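Local coordinates for protein 3-hydroxy-3-methylglutaryl-CoA lyase (Acinetobacter baumannii, PDB 6NDS) that is a lyase of the HMGL-like family, folded as a TIM barrel, that binds a zinc ion and coenzyme A, at residues S47-S52 with D279-L284; L107-S112 with A131-I136; A191-V196 with R220-T225. One frame throughout, in Å; residues are numbered along the deposited sequence.

The three contacts tie together separate parts of one TIM barrel, their centres 25 to 30 Å apart and none touching another. Interaction 1 joins segments 227 residues apart at their closest ends, so the chain segments of interactions 2 and 3 both fall between its two segments, and interaction 2 is complete before interaction 3 begins. Interactions 1 and 2 lie on opposite sides of the chain's centre. Interaction 2 backs the ligand pocket: the side chain of Val110 comes within about 4 Å of coenzyme A. In interaction 3 the side chain of Ala191 lies about 12 Å from the zinc ion held by Asp25, His215 and His217, and the contact borders the second subunit.

Interaction 1. Residues S47-S52 with D279-L284; sequences STMGFS and DALIQL
The Phe51 ring meets helix 278-285 with its edge, near the ring plane: Phe51 CZ lies 3.9 Å from Leu281 CD1, and the two side chains run at about a right angle. The same methyl, Leu281 CD1, also rests 3.9 Å from Met49 CG, so one leucine branch touches both Met49 and Phe51. Met49 supplies the largest share of the contact. Its chain folds at chi2 (-69°), turning the thioether onto the first turn of the helix, where Met49 SD sits 3.7 Å from Ala280 CB and 3.6 Å from Leu281 N. Met49 CE continues along the helix, 3.6 Å from Ala280 O, a carbonyl already bonded to Leu284 N, and 4.0 Å from Leu284 CB. No hydrogen bond crosses between the segments; the backbone of Met49 bonds instead to Asp277, just ahead of the helix. Leu281 also packs on Thr260 and Glu261 of helix 260-270, and Leu284 on Gln45 and Leu46 of helix 36-46. The contact thus places helix 278-285 against the loop between helix 36-46 and strand 53-58 of the barrel, with Phe51 reaching Val18 and Glu20 of strand 17-20.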
ATOM      1  N   SER A  47      15.162  -1.577  20.133  1.00 18.46           N
ATOM      2  CA  SER A  47      16.042  -0.526  20.641  1.00 17.60           C
ATOM      3  C   SER A  47      17.382  -0.468  19.931  1.00 20.31           C
ATOM      4  O   SER A  47      18.095   0.525  20.099  1.00 23.96           O
ATOM      5  CB  SER A  47      16.315  -0.697  22.146  1.00 19.06           C
ATOM      6  OG  SER A  47      15.172  -0.348  22.919  1.00 21.51           O
ATOM      7  N   THR A  48      17.758  -1.495  19.171  1.00 19.75           N
ATOM      8  CA  THR A  48      19.022  -1.454  18.448  1.00 21.18           C
ATOM      9  C   THR A  48      18.870  -0.955  17.014  1.00 22.28           C
ATOM     10  O   THR A  48      19.882  -0.870  16.304  1.00 22.91           O
ATOM     11  CB  THR A  48      19.690  -2.836  18.425  1.00 20.60           C
ATOM     12  OG1 THR A  48      18.948  -3.731  17.576  1.00 22.76           O
ATOM     13  CG2 THR A  48      19.791  -3.429  19.831  1.00 23.33           C
ATOM     14  N   MET A  49      17.654  -0.603  16.590  1.00 19.68           N
ATOM     15  CA  MET A  49      17.345  -0.371  15.180  1.00 19.90           C
ATOM     16  C   MET A  49      17.414   1.091  14.764  1.00 21.05           C
ATOM     17  O   MET A  49      17.382   1.369  13.556  1.00 20.66           O
ATOM     18  CB  MET A  49      15.945  -0.916  14.835  1.00 21.11           C
ATOM     19  CG  MET A  49      15.834  -2.413  14.999  1.00 22.87           C
ATOM     20  SD  MET A  49      16.791  -3.310  13.782  1.00 25.54           S
ATOM     21  CE  MET A  49      16.969  -4.877  14.665  1.00 27.56           C
ATOM     22  N   GLY A  50      17.481   2.023  15.719  1.00 19.18           N
ATOM     23  CA  GLY A  50      17.654   3.435  15.418  1.00 18.42           C
ATOM     24  C   GLY A  50      16.489   4.331  15.785  1.00 20.09           C
ATOM     25  O   GLY A  50      16.576   5.542  15.552  1.00 21.13           O
ATOM     26  N   PHE A  51      15.408   3.789  16.360  1.00 20.57           N
ATOM     27  CA  PHE A  51      14.235   4.597  16.702  1.00 16.84           C
ATOM     28  C   PHE A  51      14.525   5.602  17.807  1.00 17.90           C
ATOM     29  O   PHE A  51      15.214   5.295  18.782  1.00 23.28           O
ATOM     30  CB  PHE A  51      13.097   3.699  17.181  1.00 16.58           C
ATOM     31  CG  PHE A  51      12.718   2.637  16.192  1.00 17.65           C
ATOM     32  CD1 PHE A  51      12.060   2.970  15.019  1.00 18.06           C
ATOM     33  CD2 PHE A  51      13.032   1.300  16.435  1.00 17.02           C
ATOM     34  CE1 PHE A  51      11.718   1.982  14.095  1.00 18.30           C
ATOM     35  CE2 PHE A  51      12.693   0.303  15.536  1.00 17.58           C
ATOM     36  CZ  PHE A  51      12.032   0.644  14.345  1.00 18.75           C
ATOM     37  N   SER A  52      13.942   6.801  17.671  1.00 18.15           N
ATOM     38  CA  SER A  52      13.984   7.814  18.718  1.00 18.72           C
ATOM     39  C   SER A  52      12.906   7.609  19.774  1.00 20.24           C
ATOM     40  O   SER A  52      13.064   8.087  20.907  1.00 22.50           O
ATOM     41  CB  SER A  52      13.828   9.209  18.105  1.00 22.39           C
ATOM     42  OG  SER A  52      12.593   9.322  17.412  1.00 23.54           O
ATOM     43  N   ASP A 279      18.191  -3.092   6.737  1.00 18.16           N
ATOM     44  CA  ASP A 279      18.565  -4.503   6.634  1.00 21.37           C
ATOM     45  C   ASP A 279      18.308  -5.237   7.943  1.00 24.12           C
ATOM     46  O   ASP A 279      17.744  -6.338   7.954  1.00 22.35           O
ATOM     47  CB  ASP A 279      20.032  -4.640   6.248  1.00 21.43           C
ATOM     48  CG  ASP A 279      20.289  -4.329   4.802  1.00 33.69           C
ATOM     49  OD1 ASP A 279      19.451  -4.696   3.954  1.00 31.05           O
ATOM     50  OD2 ASP A 279      21.347  -3.731   4.513  1.00 32.62           O
ATOM     51  N   ALA A 280      18.725  -4.640   9.064  1.00 18.15           N
ATOM     52  CA  ALA A 280      18.537  -5.298  10.350  1.00 19.52           C
ATOM     53  C   ALA A 280      17.070  -5.377  10.723  1.00 18.58           C
ATOM     54  O   ALA A 280      16.638  -6.351  11.356  1.00 19.40           O
ATOM     55  CB  ALA A 280      19.315  -4.563  11.441  1.00 20.48           C
ATOM     56  N   LEU A 281      16.292  -4.368  10.339  1.00 19.16           N
ATOM     57  CA  LEU A 281      14.876  -4.355  10.681  1.00 18.64           C
ATOM     58  C   LEU A 281      14.115  -5.434   9.916  1.00 19.55           C
ATOM     59  O   LEU A 281      13.234  -6.100  10.475  1.00 19.34           O
ATOM     60  CB  LEU A 281      14.295  -2.976  10.386  1.00 18.90           C
ATOM     61  CG  LEU A 281      12.885  -2.749  10.934  1.00 18.64           C
ATOM     62  CD1 LEU A 281      12.924  -2.632  12.461  1.00 21.02           C
ATOM     63  CD2 LEU A 281      12.298  -1.502  10.274  1.00 22.26           C
ATOM     64  N   ILE A 282      14.443  -5.624   8.635  1.00 17.98           N
ATOM     65  CA  ILE A 282      13.829  -6.706   7.868  1.00 16.79           C
ATOM     66  C   ILE A 282      14.142  -8.050   8.507  1.00 20.07           C
ATOM     67  O   ILE A 282      13.266  -8.923   8.623  1.00 20.33           O
ATOM     68  CB  ILE A 282      14.291  -6.652   6.400  1.00 18.44           C
ATOM     69  CG1 ILE A 282      13.690  -5.430   5.690  1.00 18.79           C
ATOM     70  CG2 ILE A 282      13.921  -7.959   5.663  1.00 20.79           C
ATOM     71  CD1 ILE A 282      14.344  -5.129   4.338  1.00 20.72           C
ATOM     72  N   GLN A 283      15.397  -8.251   8.922  1.00 19.34           N
ATOM     73  CA  GLN A 283      15.760  -9.519   9.546  1.00 21.21           C
ATOM     74  C   GLN A 283      14.957  -9.738  10.823  1.00 21.66           C
ATOM     75  O   GLN A 283      14.473 -10.847  11.080  1.00 21.54           O
ATOM     76  CB  GLN A 283      17.264  -9.558   9.835  1.00 24.06           C
ATOM     77  CG  GLN A 283      17.731 -10.890  10.403  1.00 35.52           C
ATOM     78  CD  GLN A 283      19.167 -10.853  10.884  1.00 50.10           C
ATOM     79  OE1 GLN A 283      19.661  -9.814  11.323  1.00 50.94           O
ATOM     80  NE2 GLN A 283      19.844 -11.992  10.810  1.00 53.95           N
ATOM     81  N   LEU A 284      14.777  -8.680  11.620  1.00 19.07           N
ATOM     82  CA  LEU A 284      13.981  -8.802  12.837  1.00 19.99           C
ATOM     83  C   LEU A 284      12.521  -9.112  12.510  1.00 22.96           C
ATOM     84  O   LEU A 284      11.902  -9.973  13.145  1.00 21.61           O
ATOM     85  CB  LEU A 284      14.084  -7.516  13.671  1.00 19.43           C
ATOM     86  CG  LEU A 284      13.251  -7.559  14.964  1.00 18.66           C
ATOM     87  CD1 LEU A 284      13.723  -8.624  15.943  1.00 23.53           C
ATOM     88  CD2 LEU A 284      13.236  -6.176  15.633  1.00 22.04           C
TER

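Interaction 2. Residues L107-S112 with A131-I136; sequences LNLVLS and AGFTEI
Phe133 carries its ring toward Leu109 with CG anti to its own carbonyl carbon (chi1 -64°), which sends the phenyl group from helix 126-140 onto strand 106-112. This is the beta/alpha packing of a TIM barrel: the helix segment runs nearly antiparallel to the strand segment, at 164°, with 10.0 Å between their axes. Leu109 is modelled in two conformations, and its contacts are described for one of them. It covers one face of the ring in a CH-pi contact. Leu109 CB stands 3.9 Å from the centroid of the Phe133 ring and is displaced toward the rim, and the leucine and the phenyl group lie alongside with their chains running opposite ways. Leu111 CB approaches Phe133 CE2 obliquely, at 4.2 Å. The ring is further hemmed in by Phe130 of the same helix, which meets it edge-to-face, while Ile136 fills the layer beside it against Phe146, Leu93 and Ala96. Val110 points the other way, its side chain close to the bound coenzyme A, so neighbouring strand residues face the helix layer and the ligand pocket in turn. Its backbone nevertheless joins the helix side: Val110 O lies in the plane of the Phe133 ring, at the edge, 3.5 Å from Phe133 CZ.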
ATOM      1  N   LEU A 107       4.285   9.912  28.609  1.00 22.33           N
ATOM      2  CA  LEU A 107       2.922   9.425  28.741  1.00 23.07           C
ATOM      3  C   LEU A 107       2.122   9.903  27.538  1.00 22.12           C
ATOM      4  O   LEU A 107       1.996  11.113  27.318  1.00 24.36           O
ATOM      5  CB  LEU A 107       2.299   9.928  30.045  1.00 22.05           C
ATOM      6  CG  LEU A 107       2.569   9.106  31.312  1.00 24.37           C
ATOM      7  CD1 LEU A 107       4.035   8.820  31.545  1.00 31.54           C
ATOM      8  CD2 LEU A 107       1.952   9.828  32.516  1.00 25.60           C
ATOM      9  N   ASN A 108       1.590   8.954  26.769  1.00 20.46           N
ATOM     10  CA  ASN A 108       0.774   9.233  25.585  1.00 21.69           C
ATOM     11  C   ASN A 108      -0.698   9.143  25.982  1.00 21.27           C
ATOM     12  O   ASN A 108      -1.254   8.049  26.120  1.00 23.12           O
ATOM     13  CB  ASN A 108       1.102   8.256  24.464  1.00 22.31           C
ATOM     14  CG  ASN A 108       0.274   8.497  23.231  1.00 25.69           C
ATOM     15  OD1 ASN A 108      -0.235   9.600  23.025  1.00 23.63           O
ATOM     16  ND2 ASN A 108       0.123   7.461  22.397  1.00 26.72           N
ATOM     17  N   LEU A 109      -1.314  10.308  26.176  1.00 19.87           N
ATOM     18  CA  LEU A 109      -2.731  10.394  26.508  0.52 23.59           C
ATOM     19  C   LEU A 109      -3.554  10.203  25.241  1.00 22.79           C
ATOM     20  O   LEU A 109      -3.206  10.729  24.187  1.00 26.09           O
ATOM     21  CB  LEU A 109      -3.062  11.755  27.125  0.52 20.93           C
ATOM     22  CG  LEU A 109      -2.085  12.426  28.099  0.52 25.16           C
ATOM     23  CD1 LEU A 109      -2.727  13.651  28.735  0.52 23.90           C
ATOM     24  CD2 LEU A 109      -1.630  11.472  29.167  0.52 26.17           C
ATOM     25  N   VAL A 110      -4.655   9.454  25.343  1.00 21.73           N
ATOM     26  CA  VAL A 110      -5.449   9.132  24.160  1.00 20.16           C
ATOM     27  C   VAL A 110      -6.933   9.358  24.425  1.00 25.72           C
ATOM     28  O   VAL A 110      -7.476   8.866  25.418  1.00 24.00           O
ATOM     29  CB  VAL A 110      -5.219   7.679  23.698  1.00 23.64           C
ATOM     30  CG1 VAL A 110      -6.105   7.359  22.481  1.00 26.54           C
ATOM     31  CG2 VAL A 110      -3.754   7.447  23.358  1.00 23.70           C
ATOM     32  N   LEU A 111      -7.590  10.074  23.515  1.00 21.32           N
ATOM     33  CA  LEU A 111      -9.045  10.058  23.412  1.00 21.58           C
ATOM     34  C   LEU A 111      -9.407  10.076  21.929  1.00 24.44           C
ATOM     35  O   LEU A 111      -8.555  10.315  21.068  1.00 24.38           O
ATOM     36  CB  LEU A 111      -9.693  11.223  24.180  1.00 24.63           C
ATOM     37  CG  LEU A 111      -9.965  12.534  23.442  1.00 25.75           C
ATOM     38  CD1 LEU A 111     -10.820  13.452  24.325  1.00 25.27           C
ATOM     39  CD2 LEU A 111      -8.677  13.230  23.014  1.00 27.97           C
ATOM     40  N   SER A 112     -10.671   9.778  21.621  1.00 24.37           N
ATOM     41  CA  SER A 112     -11.150   9.765  20.239  1.00 22.34           C
ATOM     42  C   SER A 112     -11.957  11.019  19.926  1.00 26.78           C
ATOM     43  O   SER A 112     -12.696  11.518  20.774  1.00 27.16           O
ATOM     44  CB  SER A 112     -12.011   8.525  19.973  1.00 26.61           C
ATOM     45  OG  SER A 112     -11.282   7.341  20.261  1.00 31.26           O
ATOM     46  N   ALA A 131     -11.255  15.652  31.572  1.00 27.74           N
ATOM     47  CA  ALA A 131     -11.216  15.844  33.019  1.00 29.03           C
ATOM     48  C   ALA A 131     -10.094  15.022  33.650  1.00 32.68           C
ATOM     49  O   ALA A 131      -9.391  15.499  34.551  1.00 34.48           O
ATOM     50  CB  ALA A 131     -12.566  15.483  33.641  1.00 31.29           C
ATOM     51  N   GLY A 132      -9.911  13.782  33.194  1.00 28.86           N
ATOM     52  CA  GLY A 132      -8.789  12.994  33.681  1.00 32.04           C
ATOM     53  C   GLY A 132      -7.449  13.580  33.271  1.00 30.76           C
ATOM     54  O   GLY A 132      -6.518  13.654  34.078  1.00 31.94           O
ATOM     55  N   PHE A 133      -7.345  14.033  32.021  1.00 28.61           N
ATOM     56  CA  PHE A 133      -6.092  14.606  31.534  1.00 26.25           C
ATOM     57  C   PHE A 133      -5.699  15.830  32.350  1.00 29.75           C
ATOM     58  O   PHE A 133      -4.519  16.019  32.677  1.00 30.43           O
ATOM     59  CB  PHE A 133      -6.224  14.980  30.059  1.00 23.74           C
ATOM     60  CG  PHE A 133      -6.461  13.806  29.135  1.00 25.50           C
ATOM     61  CD1 PHE A 133      -6.274  12.496  29.568  1.00 25.30           C
ATOM     62  CD2 PHE A 133      -6.861  14.020  27.829  1.00 28.54           C
ATOM     63  CE1 PHE A 133      -6.491  11.425  28.710  1.00 26.83           C
ATOM     64  CE2 PHE A 133      -7.067  12.947  26.956  1.00 27.90           C
ATOM     65  CZ  PHE A 133      -6.885  11.655  27.401  1.00 27.16           C
ATOM     66  N   THR A 134      -6.677  16.671  32.692  1.00 28.58           N
ATOM     67  CA  THR A 134      -6.400  17.848  33.510  1.00 29.35           C
ATOM     68  C   THR A 134      -5.820  17.460  34.865  1.00 37.15           C
ATOM     69  O   THR A 134      -4.872  18.092  35.349  1.00 37.01           O
ATOM     70  CB  THR A 134      -7.679  18.672  33.682  1.00 38.07           C
ATOM     71  OG1 THR A 134      -8.190  19.015  32.384  1.00 39.58           O
ATOM     72  CG2 THR A 134      -7.389  19.938  34.443  1.00 37.79           C
ATOM     73  N   GLU A 135      -6.363  16.416  35.491  1.00 34.44           N
ATOM     74  CA  GLU A 135      -5.810  15.966  36.763  1.00 33.93           C
ATOM     75  C   GLU A 135      -4.422  15.359  36.575  1.00 31.32           C
ATOM     76  O   GLU A 135      -3.538  15.540  37.421  1.00 35.35           O
ATOM     77  CB  GLU A 135      -6.759  14.965  37.423  1.00 38.30           C
ATOM     78  CG  GLU A 135      -6.359  14.558  38.834  1.00 48.60           C
ATOM     79  CD  GLU A 135      -6.710  15.603  39.878  1.00 60.86           C
ATOM     80  OE1 GLU A 135      -7.647  16.400  39.640  1.00 65.04           O
ATOM     81  OE2 GLU A 135      -6.054  15.621  40.941  1.00 64.40           O
ATOM     82  N   ILE A 136      -4.207  14.648  35.466  1.00 29.65           N
ATOM     83  CA  ILE A 136      -2.888  14.076  35.193  1.00 30.27           C
ATOM     84  C   ILE A 136      -1.838  15.175  35.105  1.00 35.86           C
ATOM     85  O   ILE A 136      -0.759  15.079  35.703  1.00 34.17           O
ATOM     86  CB  ILE A 136      -2.926  13.239  33.906  1.00 28.88           C
ATOM     87  CG1 ILE A 136      -3.685  11.939  34.154  1.00 29.54           C
ATOM     88  CG2 ILE A 136      -1.514  12.980  33.400  1.00 28.99           C
ATOM     89  CD1 ILE A 136      -4.169  11.295  32.868  1.00 30.00           C
TER

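Interaction 3. Residues A191-V196 with R220-T225; sequences ANPVQV and RGLGLT. With ACT (acetate ion), chain E.
Pro193 and Thr225 make the tight part of this contact, with Pro193 CG against Thr225 CG2 at 3.5 Å. The methyl is held there by chi1 of Thr225 (-53°), which sets CG2 opposite the backbone N; OG1, on the other branch, is hydrogen-bonded to Thr225 OG1 of the second subunit. Leu222 packs a little farther along, its CD1 3.6 Å from Ala191 O, a carbonyl satisfied by Asn226 ND2. Toward Pro193 the fit is looser, CD1 of Leu222 lying 4.5 Å from Pro193 CD. Around Pro193, Asn192 and Gln195 form a capping box at the start of helix 193-203. Gln195 N donates almost straight (176°) to Asn192 OD1 over 3.0 Å, from above the amide plane, and Asn192 N returns a bond to Gln195 OE1 over 3.1 Å, in the carbonyl plane. On the solvent side, marked by exposed Val194, the hold is weaker: Asn192 ND2 makes only a weak bond, 3.5 Å, to acetate O, the ion probably coming from the crystallisation liquor and also bound by Arg198. Helices 193-203 and 223-232 thus meet at their N-terminal ends, Pro193 continuing onto Asn226 and Ala229, and Thr225 packs on Leu228 of the second subunit.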
ATOM      1  N   ALA A 191      -8.406   7.518   6.167  1.00 18.32           N
ATOM      2  CA  ALA A 191      -7.872   8.756   5.598  1.00 18.43           C
ATOM      3  C   ALA A 191      -7.508   8.610   4.118  1.00 19.51           C
ATOM      4  O   ALA A 191      -7.186   7.521   3.634  1.00 18.38           O
ATOM      5  CB  ALA A 191      -6.629   9.211   6.368  1.00 18.19           C
ATOM      6  N   ASN A 192      -7.571   9.724   3.394  1.00 19.54           N
ATOM      7  CA  ASN A 192      -7.099   9.799   2.018  1.00 18.22           C
ATOM      8  C   ASN A 192      -6.119  10.959   1.895  1.00 17.69           C
ATOM      9  O   ASN A 192      -6.112  11.866   2.731  1.00 18.20           O
ATOM     10  CB  ASN A 192      -8.260   9.963   1.021  1.00 20.50           C
ATOM     11  CG  ASN A 192      -8.909  11.331   1.088  1.00 20.52           C
ATOM     12  OD1 ASN A 192      -8.361  12.324   0.588  1.00 23.08           O
ATOM     13  ND2 ASN A 192     -10.099  11.390   1.675  1.00 23.28           N
ATOM     14  N   PRO A 193      -5.268  10.951   0.861  1.00 17.58           N
ATOM     15  CA  PRO A 193      -4.172  11.943   0.811  1.00 19.90           C
ATOM     16  C   PRO A 193      -4.615  13.398   0.746  1.00 21.73           C
ATOM     17  O   PRO A 193      -3.933  14.254   1.322  1.00 24.37           O
ATOM     18  CB  PRO A 193      -3.406  11.542  -0.455  1.00 23.46           C
ATOM     19  CG  PRO A 193      -3.691  10.093  -0.623  1.00 25.98           C
ATOM     20  CD  PRO A 193      -5.079   9.850  -0.101  1.00 19.46           C
ATOM     21  N   VAL A 194      -5.702  13.722   0.039  1.00 19.32           N
ATOM     22  CA  VAL A 194      -6.136  15.116  -0.033  1.00 22.53           C
ATOM     23  C   VAL A 194      -6.599  15.589   1.337  1.00 26.12           C
ATOM     24  O   VAL A 194      -6.240  16.682   1.796  1.00 22.04           O
ATOM     25  CB  VAL A 194      -7.233  15.290  -1.094  1.00 26.07           C
ATOM     26  CG1 VAL A 194      -7.846  16.684  -0.992  1.00 26.27           C
ATOM     27  CG2 VAL A 194      -6.639  15.078  -2.469  1.00 27.57           C
ATOM     28  N   GLN A 195      -7.398  14.759   2.009  1.00 20.29           N
ATOM     29  CA  GLN A 195      -7.836  15.057   3.368  1.00 22.38           C
ATOM     30  C   GLN A 195      -6.650  15.201   4.309  1.00 22.13           C
ATOM     31  O   GLN A 195      -6.613  16.112   5.148  1.00 22.64           O
ATOM     32  CB  GLN A 195      -8.766  13.944   3.845  1.00 23.29           C
ATOM     33  CG  GLN A 195      -9.147  13.972   5.313  1.00 22.65           C
ATOM     34  CD  GLN A 195      -9.676  12.612   5.750  1.00 22.67           C
ATOM     35  OE1 GLN A 195      -9.215  11.586   5.262  1.00 23.83           O
ATOM     36  NE2 GLN A 195     -10.647  12.603   6.657  1.00 23.43           N
ATOM     37  N   VAL A 196      -5.662  14.314   4.175  1.00 19.12           N
ATOM     38  CA  VAL A 196      -4.471  14.393   5.015  1.00 19.51           C
ATOM     39  C   VAL A 196      -3.754  15.719   4.809  1.00 21.12           C
ATOM     40  O   VAL A 196      -3.348  16.376   5.773  1.00 21.98           O
ATOM     41  CB  VAL A 196      -3.546  13.199   4.734  1.00 19.44           C
ATOM     42  CG1 VAL A 196      -2.155  13.446   5.323  1.00 19.92           C
ATOM     43  CG2 VAL A 196      -4.164  11.919   5.314  1.00 17.86           C
ATOM     44  N   ARG A 220      -7.302   0.381   4.311  1.00 19.04           N
ATOM     45  CA  ARG A 220      -7.746   0.442   2.925  1.00 16.29           C
ATOM     46  C   ARG A 220      -6.586   0.670   1.966  1.00 18.03           C
ATOM     47  O   ARG A 220      -6.793   1.088   0.822  1.00 18.56           O
ATOM     48  CB  ARG A 220      -8.852   1.490   2.776  1.00 17.95           C
ATOM     49  CG  ARG A 220     -10.139   0.912   3.407  1.00 22.52           C
ATOM     50  CD  ARG A 220     -11.179   1.911   3.781  1.00 32.44           C
ATOM     51  NE  ARG A 220     -12.267   1.254   4.510  1.00 27.14           N
ATOM     52  CZ  ARG A 220     -12.424   1.288   5.832  1.00 23.95           C
ATOM     53  NH1 ARG A 220     -11.574   1.962   6.594  1.00 26.89           N
ATOM     54  NH2 ARG A 220     -13.451   0.665   6.385  1.00 26.29           N
ATOM     55  N   GLY A 221      -5.377   0.321   2.393  1.00 17.34           N
ATOM     56  CA  GLY A 221      -4.242   0.299   1.488  1.00 15.86           C
ATOM     57  C   GLY A 221      -3.641   1.645   1.174  1.00 19.72           C
ATOM     58  O   GLY A 221      -2.800   1.729   0.265  1.00 19.05           O
ATOM     59  N   LEU A 222      -4.042   2.703   1.880  1.00 18.36           N
ATOM     60  CA  LEU A 222      -3.546   4.047   1.606  1.00 15.44           C
ATOM     61  C   LEU A 222      -2.506   4.525   2.607  1.00 17.15           C
ATOM     62  O   LEU A 222      -2.090   5.693   2.542  1.00 17.24           O
ATOM     63  CB  LEU A 222      -4.713   5.039   1.568  1.00 16.50           C
ATOM     64  CG  LEU A 222      -5.706   4.739   0.452  1.00 18.89           C
ATOM     65  CD1 LEU A 222      -6.823   5.758   0.489  1.00 21.10           C
ATOM     66  CD2 LEU A 222      -5.006   4.726  -0.894  1.00 25.04           C
ATOM     67  N   GLY A 223      -2.047   3.657   3.508  1.00 16.69           N
ATOM     68  CA  GLY A 223      -1.143   4.087   4.552  1.00 15.66           C
ATOM     69  C   GLY A 223       0.103   4.813   4.080  1.00 18.96           C
ATOM     70  O   GLY A 223       0.372   5.932   4.532  1.00 18.00           O
ATOM     71  N   LEU A 224       0.887   4.202   3.185  1.00 17.68           N
ATOM     72  CA  LEU A 224       2.120   4.866   2.758  1.00 17.04           C
ATOM     73  C   LEU A 224       1.831   6.069   1.869  1.00 19.07           C
ATOM     74  O   LEU A 224       2.597   7.041   1.885  1.00 18.50           O
ATOM     75  CB  LEU A 224       3.046   3.878   2.035  1.00 16.07           C
ATOM     76  CG  LEU A 224       3.613   2.776   2.940  1.00 18.34           C
ATOM     77  CD1 LEU A 224       4.513   1.887   2.104  1.00 18.60           C
ATOM     78  CD2 LEU A 224       4.383   3.393   4.105  1.00 20.27           C
ATOM     79  N   THR A 225       0.744   6.027   1.096  1.00 16.77           N
ATOM     80  CA  THR A 225       0.363   7.191   0.299  1.00 16.95           C
ATOM     81  C   THR A 225       0.015   8.369   1.205  1.00 20.01           C
ATOM     82  O   THR A 225       0.375   9.522   0.919  1.00 19.50           O
ATOM     83  CB  THR A 225      -0.802   6.830  -0.620  1.00 23.01           C
ATOM     84  OG1 THR A 225      -0.443   5.656  -1.372  1.00 24.83           O
ATOM     85  CG2 THR A 225      -1.091   7.951  -1.576  1.00 24.84           C
TER
HETATM   86  C   ACT E 504     -11.316  15.265   0.456  1.00 57.15           C
HETATM   87  O   ACT E 504     -11.470  14.605   1.524  1.00 50.71           O
HETATM   88  OXT ACT E 504     -11.427  16.510   0.268  1.00 58.22           O
HETATM   89  CH3 ACT E 504     -10.935  14.446  -0.813  1.00 47.53           C